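Local coordinates for protein DraIII (Deinococcus radiophilus, PDB 4L0K) that probably cleaves double-stranded DNA at a specific recognition sequence, as a type II restriction endonuclease with a predicted His-Me finger nuclease fold, at residues S42-R47 with G131-D136; N141-E144 with P149-A152. All coordinates share one frame; numbering follows the deposited sequence.

Interaction 1. Residues S42-R47 with G131-D136; sequences SKTHPR and GAPIPD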
loop_
_atom_site.group_PDB
_atom_site.type_symbol
_atom_site.label_atom_id
_atom_site.label_comp_id
_atom_site.label_asym_id
_atom_site.label_seq_id
_atom_site.Cartn_x
_atom_site.Cartn_y
_atom_site.Cartn_z
ATOM N N SER A 42 -17.601 23.432 -8.015
ATOM C CA SER A 42 -18.497 22.530 -8.751
ATOM C C SER A 42 -18.758 23.060 -10.149
ATOM O O SER A 42 -18.942 22.304 -11.102
ATOM C CB SER A 42 -19.847 22.385 -8.043
ATOM O OG SER A 42 -19.815 21.368 -7.064
ATOM N N LYS A 43 -18.781 24.376 -10.269
ATOM C CA LYS A 43 -19.009 24.977 -11.564
ATOM C C LYS A 43 -17.751 24.821 -12.429
ATOM O O LYS A 43 -17.864 24.536 -13.621
ATOM C CB LYS A 43 -19.429 26.448 -11.407
ATOM C CG LYS A 43 -19.866 27.114 -12.681
ATOM C CD LYS A 43 -19.325 28.535 -12.763
ATOM C CE LYS A 43 -19.691 29.355 -11.542
ATOM N NZ LYS A 43 -18.596 30.294 -11.194
ATOM N N THR A 44 -16.559 24.953 -11.824
ATOM C CA THR A 44 -15.316 24.939 -12.609
ATOM C C THR A 44 -14.639 23.570 -12.733
ATOM O O THR A 44 -14.015 23.268 -13.759
ATOM C CB THR A 44 -14.263 25.904 -12.047
ATOM O OG1 THR A 44 -13.935 25.519 -10.700
ATOM C CG2 THR A 44 -14.776 27.345 -12.084
ATOM N N HIS A 45 -14.734 22.758 -11.684
ATOM C CA HIS A 45 -14.096 21.444 -11.682
ATOM C C HIS A 45 -14.956 20.421 -10.980
ATOM O O HIS A 45 -14.692 20.087 -9.813
ATOM C CB HIS A 45 -12.736 21.491 -10.984
ATOM C CG HIS A 45 -11.742 22.378 -11.659
ATOM N ND1 HIS A 45 -11.763 23.751 -11.528
ATOM C CD2 HIS A 45 -10.693 22.091 -12.467
ATOM C CE1 HIS A 45 -10.780 24.272 -12.240
ATOM N NE2 HIS A 45 -10.118 23.286 -12.820
ATOM N N PRO A 46 -15.969 19.898 -11.692
ATOM C CA PRO A 46 -16.967 19.015 -11.072
ATOM C C PRO A 46 -16.335 17.836 -10.328
ATOM O O PRO A 46 -16.674 17.594 -9.170
ATOM C CB PRO A 46 -17.816 18.537 -12.262
ATOM C CG PRO A 46 -17.697 19.651 -13.271
ATOM C CD PRO A 46 -16.276 20.188 -13.106
ATOM N N ARG A 47 -15.428 17.113 -10.968
ATOM C CA ARG A 47 -14.831 15.951 -10.298
ATOM C C ARG A 47 -13.963 16.310 -9.092
ATOM O O ARG A 47 -13.866 15.533 -8.148
ATOM C CB ARG A 47 -14.101 15.033 -11.271
ATOM C CG ARG A 47 -15.088 14.182 -12.082
ATOM C CD ARG A 47 -14.431 13.454 -13.255
ATOM N NE ARG A 47 -15.366 12.512 -13.863
ATOM C CZ ARG A 47 -15.308 12.089 -15.123
ATOM N NH1 ARG A 47 -14.355 12.533 -15.932
ATOM N NH2 ARG A 47 -16.213 11.222 -15.579
ATOM N N GLY A 131 -2.180 26.579 -10.544
ATOM C CA GLY A 131 -3.097 26.410 -11.657
ATOM C C GLY A 131 -4.568 26.463 -11.249
ATOM O O GLY A 131 -5.456 26.320 -12.087
ATOM N N ALA A 132 -4.835 26.669 -9.962
ATOM C CA ALA A 132 -6.208 26.628 -9.466
ATOM C C ALA A 132 -7.050 27.746 -10.069
ATOM O O ALA A 132 -6.518 28.781 -10.482
ATOM C CB ALA A 132 -6.215 26.728 -7.963
ATOM N N PRO A 133 -8.375 27.546 -10.123
ATOM C CA PRO A 133 -9.227 28.656 -10.549
ATOM C C PRO A 133 -9.151 29.753 -9.503
ATOM O O PRO A 133 -8.800 29.470 -8.349
ATOM C CB PRO A 133 -10.627 28.032 -10.535
ATOM C CG PRO A 133 -10.545 26.980 -9.478
ATOM C CD PRO A 133 -9.173 26.392 -9.671
ATOM N N ILE A 134 -9.463 30.984 -9.887
ATOM C CA ILE A 134 -9.633 32.025 -8.889
ATOM C C ILE A 134 -11.024 31.864 -8.248
ATOM O O ILE A 134 -12.032 31.690 -8.934
ATOM C CB ILE A 134 -9.361 33.449 -9.467
ATOM C CG1 ILE A 134 -7.852 33.701 -9.570
ATOM C CG2 ILE A 134 -9.947 34.540 -8.578
ATOM C CD1 ILE A 134 -7.127 32.939 -10.652
ATOM N N PRO A 135 -11.059 31.854 -6.918
ATOM C CA PRO A 135 -12.309 31.760 -6.177
ATOM C C PRO A 135 -13.033 33.105 -6.132
ATOM O O PRO A 135 -12.375 34.145 -6.110
ATOM C CB PRO A 135 -11.839 31.384 -4.780
ATOM C CG PRO A 135 -10.505 32.010 -4.669
ATOM C CD PRO A 135 -9.888 31.836 -6.025
ATOM N N ASP A 136 -14.364 33.067 -6.125
ATOM C CA ASP A 136 -15.186 34.265 -5.976
ATOM C C ASP A 136 -15.030 34.817 -4.563
ATOM O O ASP A 136 -14.471 34.144 -3.696
ATOM C CB ASP A 136 -16.656 33.930 -6.244
ATOM C CG ASP A 136 -17.178 32.848 -5.319
ATOM O OD1 ASP A 136 -17.972 33.165 -4.405
ATOM O OD2 ASP A 136 -16.779 31.680 -5.497
#
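Pro133 presents the carbons of its ring to two neighbouring side chains, His45 and Thr44. The closest approach is His45 CE1 to Pro133 CD, 3.7 Å, with ND1 of the same imidazole about 4.0 Å from Pro133 CG; the imidazole lies obliquely to the proline. Beside it, Thr44 OG1 comes within 3.9 Å of Pro133 CG, so a hydroxyl and a ring nitrogen rest against aliphatic carbon. These two polar atoms are occupied with each other, Thr44 OG1 and His45 ND1 sharing a hydrogen bond of 2.9 Å, and the hydroxyl also bonds to Leu41 O. Its place between the backbone N and the carbonyl carbon (chi1 60°) lets OG1 reach both partners. The contact lies at the surface, where the kink between helices 39-44 and 46-57 meets the loop that joins helix 112-126 to helix 137-147. His45 leaves helical geometry here and stands at the N-cap position of the second helix, while proline suits the extended loop, being rigid and apolar. Replacing His45 by an alanine would probably leave Thr44 OG1 without its ring partner and uncover one side of the Pro133 ring. Further out, Ile166 touches both His45 and Pro133, and Tyr127 packs on Pro133. Asp136, at the N-cap of helix 137-147, accepts a hydrogen bond from Ser40, a second tie between helix 39-44 and this loop.

Interaction 2. Residues N141-E144 with P149-A152; sequences NYLE and PMVA
The contact belongs to the C-terminal end of helix 137-147, where the chain turns back along the helix it has just left and a glutamate side chain bonds to the loop's backbone. Glu144 OE1 accepts the Met150 N-H at 2.8 Å, nearly straight at 164°. The donor comes to the anti side of the carboxylate and lies 24° out of its plane. Glu144 is extended beyond CG (chi2 -177°), a length that carries its carboxylate across to the loop. Glu144 OE1 also lies 3.5 Å from Pro149 CA. A glutamate suits the place because it offers two acceptors: OE2 makes a salt bridge with Lys140, one helical turn back, which probably steadies the rotation of the carboxylate. Pro149 has no N-H to offer, and its fixed phi helps hold the loop extended as it brings Met150 N to the glutamate. On the apolar side, the long unbranched Met150 chain reaches back to the helix, its CE 4.1 Å from Leu143 CD1. Leu143 is buried, and it and Met150 both pack on Trp124 of helix 112-126, so the loop and helix 137-147 share a footing on that helix before the chain runs on toward strand 179-183.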
loop_
_atom_site.group_PDB
_atom_site.type_symbol
_atom_site.label_atom_id
_atom_site.label_comp_id
_atom_site.label_asym_id
_atom_site.label_seq_id
_atom_site.Cartn_x
_atom_site.Cartn_y
_atom_site.Cartn_z
ATOM N N ASN A 141 -13.562 34.628 1.113
ATOM C CA ASN A 141 -13.673 35.231 2.438
ATOM C C ASN A 141 -14.147 34.247 3.486
ATOM O O ASN A 141 -13.653 34.235 4.622
ATOM C CB ASN A 141 -14.561 36.474 2.401
ATOM C CG ASN A 141 -13.941 37.582 1.576
ATOM O OD1 ASN A 141 -12.725 37.807 1.633
ATOM N ND2 ASN A 141 -14.758 38.251 0.773
ATOM N N TYR A 142 -15.099 33.417 3.083
ATOM C CA TYR A 142 -15.639 32.376 3.942
ATOM C C TYR A 142 -14.538 31.396 4.396
ATOM O O TYR A 142 -14.367 31.144 5.597
ATOM C CB TYR A 142 -16.732 31.642 3.175
ATOM C CG TYR A 142 -17.317 30.438 3.869
ATOM C CD1 TYR A 142 -18.488 30.546 4.611
ATOM C CD2 TYR A 142 -16.726 29.179 3.743
ATOM C CE1 TYR A 142 -19.040 29.448 5.224
ATOM C CE2 TYR A 142 -17.272 28.073 4.358
ATOM C CZ TYR A 142 -18.433 28.216 5.094
ATOM O OH TYR A 142 -18.983 27.120 5.705
ATOM N N LEU A 143 -13.795 30.846 3.436
ATOM C CA LEU A 143 -12.721 29.897 3.759
ATOM C C LEU A 143 -11.559 30.557 4.507
ATOM O O LEU A 143 -11.030 29.986 5.466
ATOM C CB LEU A 143 -12.230 29.169 2.497
ATOM C CG LEU A 143 -13.315 28.264 1.902
ATOM C CD1 LEU A 143 -12.924 27.744 0.538
ATOM C CD2 LEU A 143 -13.648 27.106 2.855
ATOM N N GLU A 144 -11.175 31.759 4.074
ATOM C CA GLU A 144 -10.111 32.516 4.738
ATOM C C GLU A 144 -10.452 32.832 6.185
ATOM O O GLU A 144 -9.571 32.883 7.044
ATOM C CB GLU A 144 -9.780 33.796 3.978
ATOM C CG GLU A 144 -8.785 33.572 2.846
ATOM C CD GLU A 144 -8.404 34.855 2.149
ATOM O OE1 GLU A 144 -7.419 34.849 1.370
ATOM O OE2 GLU A 144 -9.099 35.868 2.389
ATOM N N PRO A 149 -5.405 33.590 5.365
ATOM C CA PRO A 149 -5.191 34.066 3.998
ATOM C C PRO A 149 -4.771 32.972 3.016
ATOM O O PRO A 149 -3.857 32.185 3.280
ATOM C CB PRO A 149 -4.065 35.101 4.162
ATOM C CG PRO A 149 -3.537 34.902 5.552
ATOM C CD PRO A 149 -4.677 34.405 6.349
ATOM N N MET A 150 -5.452 32.937 1.878
ATOM C CA MET A 150 -5.030 32.096 0.782
ATOM C C MET A 150 -3.726 32.632 0.219
ATOM O O MET A 150 -3.595 33.827 -0.057
ATOM C CB MET A 150 -6.098 32.051 -0.305
ATOM C CG MET A 150 -7.283 31.157 0.052
ATOM S SD MET A 150 -8.495 31.117 -1.274
ATOM C CE MET A 150 -9.718 29.980 -0.609
ATOM N N VAL A 151 -2.748 31.750 0.083
ATOM C CA VAL A 151 -1.499 32.110 -0.568
ATOM C C VAL A 151 -1.344 31.266 -1.824
ATOM O O VAL A 151 -1.194 30.043 -1.747
ATOM C CB VAL A 151 -0.300 31.925 0.367
ATOM C CG1 VAL A 151 0.989 32.276 -0.359
ATOM C CG2 VAL A 151 -0.460 32.813 1.587
ATOM N N ALA A 152 -1.411 31.924 -2.976
ATOM C CA ALA A 152 -1.314 31.246 -4.257
ATOM C C ALA A 152 -0.137 30.265 -4.325
ATOM O O ALA A 152 0.992 30.602 -3.933
ATOM C CB ALA A 152 -1.208 32.274 -5.374
#

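Interaction 1 precedes interaction 2 along the chain, and the two are in series: the loop 131-136 leads directly into helix 137-147, which carries 141-144, and 149-152 follows its end. Their centres are about 14 Å apart, on the same side of the chain's centre, and they touch where Pro135 CG meets Met150 SD at 4.0 Å. The segment before helix 137-147 packs on the junction of helices 39-44 and 46-57, and the one after is bonded back to helix 137-147. Tyr127, just beyond helix 112-126, packs on Pro133, Pro135 and Met150. Interaction 1 is surface packing and interaction 2 adds a hydrogen bond; together they help fix how helix 137-147 enters and leaves its place beside helix 112-126.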